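Local coordinates for protein family 88 glycosyl hydrolase (Bacteroides thetaiotaomicron, PDB 5NOA) that probably hydrolyses the unsaturated uronic-acid ends that polysaccharide lyases leave on complex plant glycans, at residues H51-W56 with Y105-D110; A59-G64 with F359-F364; K82-H87 with Q122-L127; K91-D96 with G115-C120. All coordinates share one frame; numbering follows the deposited sequence.

Contact 1 (H51-W56 with Y105-D110); sequences HGRSFW and YGESND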
# COMPACT_ATOMS: atom_id res chain seq x y z
N HIS A 51 -6.67 19.42 -6.57
CA HIS A 51 -5.77 18.69 -5.71
C HIS A 51 -5.88 19.14 -4.28
O HIS A 51 -6.04 20.32 -3.96
CB HIS A 51 -4.36 18.88 -6.19
CG HIS A 51 -4.14 18.33 -7.55
ND1 HIS A 51 -4.30 16.99 -7.83
CD2 HIS A 51 -3.83 18.93 -8.72
CE1 HIS A 51 -4.10 16.79 -9.12
NE2 HIS A 51 -3.81 17.95 -9.68
N GLY A 52 -5.67 18.17 -3.39
CA GLY A 52 -5.61 18.40 -1.96
C GLY A 52 -4.25 18.10 -1.39
O GLY A 52 -3.28 18.01 -2.11
N ARG A 53 -4.22 17.93 -0.08
CA ARG A 53 -2.97 17.88 0.64
C ARG A 53 -2.18 16.60 0.37
O ARG A 53 -2.68 15.62 -0.24
CB ARG A 53 -3.21 18.11 2.13
CG ARG A 53 -4.04 17.04 2.80
CD ARG A 53 -4.21 17.35 4.29
NE ARG A 53 -5.05 16.35 4.89
CZ ARG A 53 -5.47 16.40 6.15
NH1 ARG A 53 -5.11 17.40 6.95
NH2 ARG A 53 -6.26 15.45 6.58
N SER A 54 -0.97 16.62 0.91
CA SER A 54 0.03 15.57 0.67
C SER A 54 -0.13 14.35 1.57
O SER A 54 0.61 13.38 1.40
CB SER A 54 1.44 16.16 0.88
OG SER A 54 1.68 16.32 2.29
N PHE A 55 -1.08 14.38 2.50
CA PHE A 55 -1.30 13.35 3.52
C PHE A 55 -1.65 12.00 2.90
O PHE A 55 -2.01 11.90 1.70
CB PHE A 55 -2.40 13.86 4.46
CG PHE A 55 -2.51 13.19 5.81
CD1 PHE A 55 -1.43 13.10 6.68
CD2 PHE A 55 -3.76 12.78 6.27
CE1 PHE A 55 -1.58 12.55 7.95
CE2 PHE A 55 -3.90 12.23 7.53
CZ PHE A 55 -2.81 12.11 8.36
N TRP A 56 -1.58 10.96 3.72
CA TRP A 56 -1.50 9.58 3.23
C TRP A 56 -2.61 9.16 2.31
O TRP A 56 -2.37 8.34 1.44
CB TRP A 56 -1.41 8.59 4.39
CG TRP A 56 -2.69 8.43 5.14
CD1 TRP A 56 -3.11 9.18 6.20
CD2 TRP A 56 -3.74 7.48 4.88
NE1 TRP A 56 -4.36 8.77 6.61
CE2 TRP A 56 -4.75 7.72 5.81
CE3 TRP A 56 -3.91 6.46 3.92
CZ2 TRP A 56 -5.93 6.99 5.82
CZ3 TRP A 56 -5.10 5.74 3.94
CH2 TRP A 56 -6.10 6.03 4.88
N TYR A 105 0.41 10.22 15.69
CA TYR A 105 -0.58 10.63 14.71
C TYR A 105 -0.84 12.13 14.77
O TYR A 105 -1.18 12.69 15.82
CB TYR A 105 -1.92 9.91 14.93
CG TYR A 105 -2.93 10.24 13.83
CD1 TYR A 105 -3.73 11.34 13.88
CD2 TYR A 105 -2.99 9.46 12.69
CE1 TYR A 105 -4.58 11.65 12.83
CE2 TYR A 105 -3.85 9.75 11.65
CZ TYR A 105 -4.62 10.86 11.72
OH TYR A 105 -5.47 11.18 10.66
N GLY A 106 -0.78 12.79 13.62
CA GLY A 106 -1.20 14.13 13.48
C GLY A 106 -1.30 14.49 12.03
O GLY A 106 -0.64 13.88 11.17
N GLU A 107 -2.13 15.50 11.77
CA GLU A 107 -2.38 16.01 10.42
C GLU A 107 -1.82 17.40 10.20
O GLU A 107 -1.91 17.94 9.11
CB GLU A 107 -3.90 16.00 10.14
CG GLU A 107 -4.51 14.64 10.47
CD GLU A 107 -6.01 14.52 10.20
OE1 GLU A 107 -6.59 15.48 9.63
OE2 GLU A 107 -6.58 13.46 10.56
N SER A 108 -1.25 17.99 11.25
CA SER A 108 -0.76 19.33 11.17
C SER A 108 0.69 19.35 10.70
O SER A 108 1.33 18.29 10.56
CB SER A 108 -0.95 20.01 12.52
OG SER A 108 -0.19 19.40 13.48
N ASN A 109 1.19 20.56 10.44
CA ASN A 109 2.49 20.69 9.78
C ASN A 109 3.71 20.31 10.60
O ASN A 109 4.79 20.19 10.01
CB ASN A 109 2.62 22.06 9.10
CG ASN A 109 1.87 22.10 7.77
OD1 ASN A 109 2.00 21.18 6.92
ND2 ASN A 109 1.05 23.12 7.60
N ASP A 110 3.55 20.03 11.91
CA ASP A 110 4.65 19.56 12.71
C ASP A 110 4.91 18.06 12.53
O ASP A 110 5.93 17.58 13.02
CB ASP A 110 4.38 19.79 14.22
CG ASP A 110 4.38 21.23 14.64
OD1 ASP A 110 4.75 22.10 13.84
OD2 ASP A 110 4.03 21.47 15.82
O HOH W 1 -6.35 9.67 8.54
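Arg53 and Phe55 meet Tyr105 and Glu107 between two loops of the (alpha/alpha)6-barrel fold expected of this family, Phe55 sitting at the N-cap position of helix 56-72. The polar part is a salt bridge: Arg53 NH2 donates to Glu107 OE1 at 3.1 Å, with an N-H...O angle of 160°. The oxygen lies close to the guanidinium plane, yet the donor comes from well above the carboxylate, the two planes being 84° apart. Glu107 OE2 is occupied too, because Tyr105 OH donates to it on its anti side. One carboxylate thus takes a bond across the contact through OE1 and one from its own loop through OE2.

The apolar part is the Phe55 ring, whose CG lies anti to the backbone N (chi1 -161°), which carries the ring toward the other loop. There CZ reaches Glu107 CG at 3.7 Å, while Tyr105 OH lies at the ring edge. Gly106 O, buried here with no polar partner in the model, is 3.6 Å from Phe55 CE1. An alanine in place of Phe55 is likely to open a gap beside Glu107 CG and leave the Tyr105 hydroxyl without the ring edge it rests against. One water completes the junction, accepting from Trp56 NE1 at 2.9 Å and donating to Tyr105 OH at 2.7 Å.

Contact 2 (A59-G64 with F359-F364); sequences AAYHTG and FGVGAF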
# COMPACT_ATOMS: atom_id res chain seq x y z
N ALA A 59 -2.02 10.63 -0.95
CA ALA A 59 -0.75 10.10 -1.42
C ALA A 59 -0.85 8.64 -1.86
O ALA A 59 -0.16 8.22 -2.79
CB ALA A 59 0.32 10.28 -0.37
N ALA A 60 -1.69 7.86 -1.19
CA ALA A 60 -1.89 6.47 -1.55
C ALA A 60 -2.53 6.36 -2.92
O ALA A 60 -2.14 5.52 -3.73
CB ALA A 60 -2.69 5.74 -0.48
N TYR A 61 -3.54 7.19 -3.20
CA TYR A 61 -4.10 7.27 -4.54
C TYR A 61 -2.98 7.50 -5.55
O TYR A 61 -2.92 6.82 -6.58
CB TYR A 61 -5.18 8.37 -4.67
CG TYR A 61 -5.45 8.63 -6.12
CD1 TYR A 61 -6.18 7.74 -6.90
CD2 TYR A 61 -4.82 9.67 -6.78
CE1 TYR A 61 -6.29 7.90 -8.28
CE2 TYR A 61 -4.94 9.84 -8.14
CZ TYR A 61 -5.66 8.95 -8.89
OH TYR A 61 -5.73 9.13 -10.26
N HIS A 62 -2.09 8.45 -5.28
CA HIS A 62 -1.06 8.79 -6.24
C HIS A 62 -0.10 7.64 -6.51
O HIS A 62 0.39 7.51 -7.63
CB HIS A 62 -0.35 10.10 -5.87
CG HIS A 62 -1.18 11.29 -6.24
ND1 HIS A 62 -1.23 11.77 -7.53
CD2 HIS A 62 -2.10 11.98 -5.51
CE1 HIS A 62 -2.14 12.72 -7.57
NE2 HIS A 62 -2.68 12.88 -6.37
N THR A 63 0.13 6.78 -5.52
CA THR A 63 0.94 5.60 -5.79
C THR A 63 0.27 4.72 -6.85
O THR A 63 0.96 4.12 -7.69
CB THR A 63 1.37 4.81 -4.55
OG1 THR A 63 0.25 4.12 -3.96
CG2 THR A 63 2.05 5.64 -3.55
N GLY A 64 -1.05 4.63 -6.81
CA GLY A 64 -1.78 3.90 -7.81
C GLY A 64 -1.82 4.58 -9.16
O GLY A 64 -1.74 3.93 -10.22
N PHE A 359 -7.63 6.06 -1.33
CA PHE A 359 -6.71 4.95 -1.10
C PHE A 359 -7.26 3.65 -1.66
O PHE A 359 -6.49 2.79 -2.09
CB PHE A 359 -6.33 4.83 0.38
CG PHE A 359 -7.49 4.49 1.29
CD1 PHE A 359 -7.86 3.18 1.49
CD2 PHE A 359 -8.20 5.48 1.96
CE1 PHE A 359 -8.94 2.88 2.29
CE2 PHE A 359 -9.29 5.17 2.77
CZ PHE A 359 -9.64 3.86 2.93
N GLY A 360 -8.58 3.48 -1.68
CA GLY A 360 -9.20 2.27 -2.24
C GLY A 360 -9.00 2.21 -3.74
O GLY A 360 -8.74 1.16 -4.31
N VAL A 361 -9.17 3.34 -4.40
CA VAL A 361 -8.91 3.42 -5.84
C VAL A 361 -7.45 3.15 -6.10
O VAL A 361 -7.10 2.40 -7.03
CB VAL A 361 -9.34 4.79 -6.40
CG1 VAL A 361 -8.83 5.03 -7.82
CG2 VAL A 361 -10.86 4.96 -6.30
N GLY A 362 -6.56 3.74 -5.29
CA GLY A 362 -5.15 3.45 -5.45
C GLY A 362 -4.84 1.96 -5.37
O GLY A 362 -4.11 1.42 -6.22
N ALA A 363 -5.38 1.29 -4.35
CA ALA A 363 -5.16 -0.14 -4.19
C ALA A 363 -5.70 -0.94 -5.38
O ALA A 363 -5.05 -1.89 -5.86
CB ALA A 363 -5.81 -0.62 -2.89
N PHE A 364 -6.91 -0.56 -5.83
CA PHE A 364 -7.51 -1.23 -6.97
C PHE A 364 -6.61 -1.09 -8.21
O PHE A 364 -6.40 -2.05 -8.96
CB PHE A 364 -8.91 -0.67 -7.23
CG PHE A 364 -9.66 -1.41 -8.29
CD1 PHE A 364 -9.42 -1.16 -9.64
CD2 PHE A 364 -10.60 -2.36 -7.94
CE1 PHE A 364 -10.09 -1.88 -10.60
CE2 PHE A 364 -11.29 -3.06 -8.89
CZ PHE A 364 -11.02 -2.81 -10.21
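Tyr61 and Gly362 bring helices 56-72 and 358-377 together with their CA atoms only 4.1 Å apart. The axes of the two short segments approach to 7.2 Å and run in nearly the same direction, 22° apart. Such co-directional packing is consistent with neighbouring helices of the inner layer of an (alpha/alpha)6 barrel, here joining the early and the late part of the chain.

Glycines explain the closeness. A CB on Gly362 would fall 2.7 Å from Ala60 O, and one on Gly64 would collide in the same way with Gly362 O. Without them, Gly64 CA rests 3.8 Å from Gly362 O, backbone on backbone. On one flank the methyl of Ala60 meets Phe359 CB at 3.8 Å, while the Phe359 ring leads away toward Trp56. On the other, Tyr61 and Val361 lie side by side, pointing the same way: Val361 CG1 meets the ring edge, 3.9 Å from Tyr61 CE1. Tyr61 CG stands anti to its own N (chi1 165°), and the ring runs outward until its hydroxyl bonds Asn41 and Gln45 of helix 29-47.

Ala60 O is gripped within its own helix by Thr63 OG1, at 2.8 Å. Because no hydrogen bond crosses between the segments, their cohesion is that of close van der Waals packing, while the Tyr61 hydroxyl finds its partners on helix 29-47.

Contact 3 (K82-H87 with Q122-L127); sequences KGWAEH and QTYADL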
# COMPACT_ATOMS: atom_id res chain seq x y z
N LYS A 82 1.82 15.27 -11.23
CA LYS A 82 2.66 16.46 -11.21
C LYS A 82 1.89 17.64 -10.62
O LYS A 82 2.45 18.40 -9.82
CB LYS A 82 3.10 16.86 -12.62
CG LYS A 82 4.19 16.01 -13.18
CD LYS A 82 4.53 16.52 -14.55
CE LYS A 82 5.66 15.76 -15.16
NZ LYS A 82 5.77 16.14 -16.60
N GLY A 83 0.61 17.77 -10.97
CA GLY A 83 -0.18 18.87 -10.43
C GLY A 83 -0.33 18.80 -8.93
O GLY A 83 -0.25 19.80 -8.22
N TRP A 84 -0.51 17.58 -8.43
CA TRP A 84 -0.61 17.38 -6.98
C TRP A 84 0.69 17.67 -6.27
O TRP A 84 0.69 18.31 -5.23
CB TRP A 84 -1.11 15.97 -6.71
CG TRP A 84 -1.16 15.54 -5.28
CD1 TRP A 84 -2.11 15.83 -4.36
CD2 TRP A 84 -0.26 14.66 -4.64
NE1 TRP A 84 -1.88 15.16 -3.19
CE2 TRP A 84 -0.75 14.42 -3.34
CE3 TRP A 84 0.88 13.98 -5.05
CZ2 TRP A 84 -0.11 13.57 -2.44
CZ3 TRP A 84 1.53 13.17 -4.15
CH2 TRP A 84 1.02 12.94 -2.88
N ALA A 85 1.79 17.24 -6.87
CA ALA A 85 3.11 17.48 -6.27
C ALA A 85 3.41 18.97 -6.21
O ALA A 85 3.89 19.46 -5.19
CB ALA A 85 4.20 16.73 -7.03
N GLU A 86 3.09 19.68 -7.29
CA GLU A 86 3.29 21.12 -7.35
C GLU A 86 2.40 21.84 -6.33
O GLU A 86 2.86 22.75 -5.61
CB GLU A 86 2.99 21.67 -8.75
CG GLU A 86 4.02 21.23 -9.81
CD GLU A 86 5.40 21.92 -9.76
OE1 GLU A 86 5.69 22.75 -8.86
OE2 GLU A 86 6.21 21.62 -10.66
N HIS A 87 1.15 21.40 -6.21
CA HIS A 87 0.21 21.99 -5.27
C HIS A 87 0.77 21.89 -3.83
O HIS A 87 0.67 22.82 -3.03
CB HIS A 87 -1.12 21.27 -5.32
CG HIS A 87 -2.10 21.72 -4.31
ND1 HIS A 87 -2.79 22.91 -4.42
CD2 HIS A 87 -2.54 21.14 -3.17
CE1 HIS A 87 -3.61 23.03 -3.38
NE2 HIS A 87 -3.47 21.97 -2.61
N GLN A 122 7.14 9.01 -2.11
CA GLN A 122 7.20 7.97 -3.14
C GLN A 122 6.90 8.54 -4.52
O GLN A 122 7.57 8.22 -5.51
CB GLN A 122 6.22 6.84 -2.85
CG GLN A 122 6.48 6.12 -1.54
CD GLN A 122 5.59 4.90 -1.35
OE1 GLN A 122 5.27 4.20 -2.33
NE2 GLN A 122 5.23 4.60 -0.11
N THR A 123 5.85 9.34 -4.58
CA THR A 123 5.45 9.97 -5.84
C THR A 123 6.45 11.04 -6.27
O THR A 123 6.80 11.13 -7.44
CB THR A 123 4.01 10.49 -5.75
OG1 THR A 123 3.14 9.34 -5.60
CG2 THR A 123 3.60 11.22 -6.98
N TYR A 124 6.96 11.81 -5.30
CA TYR A 124 7.94 12.81 -5.67
C TYR A 124 9.18 12.16 -6.28
O TYR A 124 9.72 12.67 -7.28
CB TYR A 124 8.31 13.68 -4.50
CG TYR A 124 7.18 14.40 -3.82
CD1 TYR A 124 5.94 14.60 -4.43
CD2 TYR A 124 7.32 14.84 -2.52
CE1 TYR A 124 4.91 15.22 -3.76
CE2 TYR A 124 6.29 15.47 -1.85
CZ TYR A 124 5.08 15.69 -2.47
OH TYR A 124 4.01 16.29 -1.86
N ALA A 125 9.62 11.04 -5.71
CA ALA A 125 10.76 10.29 -6.23
C ALA A 125 10.46 9.73 -7.61
O ALA A 125 11.32 9.76 -8.50
CB ALA A 125 11.14 9.19 -5.28
N ASP A 126 9.25 9.19 -7.82
CA ASP A 126 8.88 8.66 -9.15
C ASP A 126 8.93 9.76 -10.20
O ASP A 126 9.40 9.57 -11.31
CB ASP A 126 7.46 8.05 -9.12
CG ASP A 126 7.38 6.72 -8.42
OD1 ASP A 126 8.41 6.08 -8.18
OD2 ASP A 126 6.22 6.32 -8.11
N LEU A 127 8.39 10.91 -9.84
CA LEU A 127 8.38 12.05 -10.76
C LEU A 127 9.81 12.53 -11.04
O LEU A 127 10.14 12.86 -12.18
CB LEU A 127 7.52 13.19 -10.21
CG LEU A 127 6.03 12.85 -10.13
CD1 LEU A 127 5.25 13.90 -9.36
CD2 LEU A 127 5.45 12.69 -11.53
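In the (alpha/alpha)6-barrel architecture expected here, helix 75-87 packs against helix 120-130 through Lys82, Trp84 and Ala85 on one side and Thr123, Tyr124 and Leu127 on the other. The axes of the two segments are 10.4 Å apart and cross at -118°, a separation bridged by Trp84, Tyr124 and Leu127 around the small Ala85.

Ala85 points its methyl at the second helix, between two partners: Tyr124 CE1 at 3.7 Å from Ala85 CB and Leu127 CD1 at 3.8 Å from it. The other Leu127 methyl, CD2, meets the Lys82 chain at its CG, 3.9 Å away. Trp84 touches the second helix with CZ3 of its six-membered ring. Its CG is anti to the backbone N (chi1 174°), an orientation that brings CZ3 within 4.0 Å of Thr123 CB, which lies at the indole edge. The same CZ3 is equally near Tyr124 CE1; the two ring planes meet obliquely, at 43°.

The polar ends of these side chains find partners outside the two segments. Lys82 NZ forms salt bridges with Glu131 and Glu79, Trp84 NE1 donates to Arg53 O, and Tyr124 OH bonds Lys91 O. With no hydrogen bond between the segments, the contact is held by apolar packing, and the outlying bonds, with the stack of Trp84 on His62, probably help to hold the two aromatic side chains in place.

Contact 4 (K91-D96 with G115-C120); sequences KGAKSD and GDYQIC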
# COMPACT_ATOMS: atom_id res chain seq x y z
N LYS A 91 6.54 18.77 -0.87
CA LYS A 91 6.73 18.54 0.56
C LYS A 91 5.60 17.69 1.11
O LYS A 91 4.52 17.59 0.49
CB LYS A 91 6.75 19.88 1.33
CG LYS A 91 7.90 20.79 0.99
CD LYS A 91 7.81 22.11 1.75
CE LYS A 91 8.98 22.98 1.39
NZ LYS A 91 8.92 24.22 2.17
N GLY A 92 5.85 17.08 2.26
CA GLY A 92 4.80 16.53 3.11
C GLY A 92 4.38 17.60 4.09
O GLY A 92 4.04 18.71 3.70
N ALA A 93 4.41 17.29 5.38
CA ALA A 93 4.16 18.32 6.40
C ALA A 93 5.23 19.42 6.27
O ALA A 93 6.36 19.14 5.96
CB ALA A 93 4.17 17.66 7.75
N LYS A 94 4.85 20.68 6.49
CA LYS A 94 5.68 21.81 6.08
C LYS A 94 6.62 22.40 7.12
O LYS A 94 7.42 23.27 6.77
CB LYS A 94 4.78 22.91 5.48
CG LYS A 94 3.97 22.47 4.29
CD LYS A 94 3.00 23.56 3.86
CE LYS A 94 2.07 23.21 2.66
NZ LYS A 94 2.83 22.94 1.49
N SER A 95 6.54 21.99 8.39
CA SER A 95 7.31 22.70 9.42
C SER A 95 8.81 22.62 9.17
O SER A 95 9.33 21.55 8.87
CB SER A 95 7.05 22.08 10.77
OG SER A 95 7.93 22.62 11.74
N ASP A 96 9.50 23.74 9.38
CA ASP A 96 10.97 23.79 9.41
C ASP A 96 11.57 23.79 10.83
O ASP A 96 12.81 23.93 11.00
CB ASP A 96 11.47 24.97 8.59
CG ASP A 96 11.31 24.74 7.08
OD1 ASP A 96 11.37 23.60 6.62
OD2 ASP A 96 11.13 25.73 6.34
N GLY A 115 5.01 8.81 9.21
CA GLY A 115 5.00 8.21 7.90
C GLY A 115 3.82 8.52 7.04
O GLY A 115 3.95 8.51 5.80
N ASP A 116 2.66 8.83 7.64
CA ASP A 116 1.54 9.27 6.82
C ASP A 116 1.81 10.57 6.03
O ASP A 116 1.12 10.82 5.04
CB ASP A 116 0.28 9.42 7.67
CG ASP A 116 -0.42 8.10 7.98
OD1 ASP A 116 -0.01 7.06 7.45
OD2 ASP A 116 -1.42 8.17 8.73
N TYR A 117 2.80 11.35 6.47
CA TYR A 117 3.26 12.54 5.77
C TYR A 117 4.52 12.31 4.97
O TYR A 117 5.15 13.29 4.50
CB TYR A 117 3.38 13.74 6.71
CG TYR A 117 2.19 14.65 6.70
CD1 TYR A 117 1.71 15.20 5.51
CD2 TYR A 117 1.59 15.00 7.90
CE1 TYR A 117 0.64 16.08 5.53
CE2 TYR A 117 0.53 15.88 7.92
CZ TYR A 117 0.07 16.42 6.73
OH TYR A 117 -1.02 17.25 6.76
N GLN A 118 4.89 11.05 4.77
CA GLN A 118 6.07 10.70 4.00
C GLN A 118 5.78 9.86 2.77
O GLN A 118 6.61 9.77 1.88
CB GLN A 118 7.07 10.00 4.91
CG GLN A 118 7.52 10.85 6.08
CD GLN A 118 8.42 10.11 7.03
OE1 GLN A 118 8.40 8.88 7.08
NE2 GLN A 118 9.20 10.85 7.83
N ILE A 119 4.59 9.24 2.70
CA ILE A 119 4.26 8.48 1.51
C ILE A 119 4.25 9.35 0.28
O ILE A 119 4.57 8.87 -0.82
CB ILE A 119 2.96 7.66 1.69
CG1 ILE A 119 2.45 7.11 0.33
CG2 ILE A 119 1.87 8.44 2.39
CD1 ILE A 119 1.32 6.09 0.43
N CYS A 120 3.92 10.64 0.40
CA CYS A 120 4.03 11.53 -0.75
C CYS A 120 5.41 11.48 -1.42
O CYS A 120 5.52 11.67 -2.62
CB CYS A 120 3.66 12.96 -0.34
SG CYS A 120 4.70 13.70 0.92
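Gly92 passes Tyr117 with the two CA atoms 5.0 Å apart, an irregular loop segment passing one that begins with a 3-10 turn at 115-116, and no hydrogen bond links them. A CB at Gly92 would lie 2.1 Å from Tyr117 O, so the approach depends on the missing side chain. In its place stands a CA-H...O contact, Gly92 CA to Tyr117 O at 3.5 Å and nearly straight, with 160° at the hydrogen.

The side-chain part is a CH-pi contact. Ala93 CB sits over one face of the Tyr117 ring, 3.9 Å from its centroid and 18° off the normal, displaced slightly toward the rim near CD2. The Ala93 backbone joins in, its N being 3.4 Å from Tyr117 CD1. Beyond the ring, the Tyr117 hydroxyl bonds Glu107 O, which fixes the ring's far end. Replacing Tyr117 with a serine would probably uncover the Ala93 methyl and leave Glu107 O without its hydroxyl partner. Cys120 adds the last piece: with SG set between its backbone N and carbonyl carbon (chi1 61°), the sulfur lies 3.6 Å from Gly92 CA.

Both segments belong to the long connection between helices 75-87 and 120-130. Around them, Ile119 packs on Ala59 and Ala60 of helix 56-72, Gln118 on Val143 of helix 135-149, and Asp116 on Met164 of helix 160-176.

Contacts 1 and 4 lie with centres about 7 Å apart; the long connection between helices 75-87 and 120-130 supplies both segments of contact 4 and one of contact 1. Contact 3 joins the helices at the two ends of that connection, so contact 4 falls between its segments in sequence; their centres are about 12 Å apart. Contact 2, about 14 Å from contact 3 and nearest the chain's centre, brings helix 56-72 against helix 358-377 and encloses contacts 3 and 4 in sequence, whereas the segments of contact 1 alternate with those of the other three. Helix 56-72 is the common element: His62 stacks on Trp84, and Ala59 meets Ile119. The early helices of the presumed barrel, their loops and the last helix thus pack continuously.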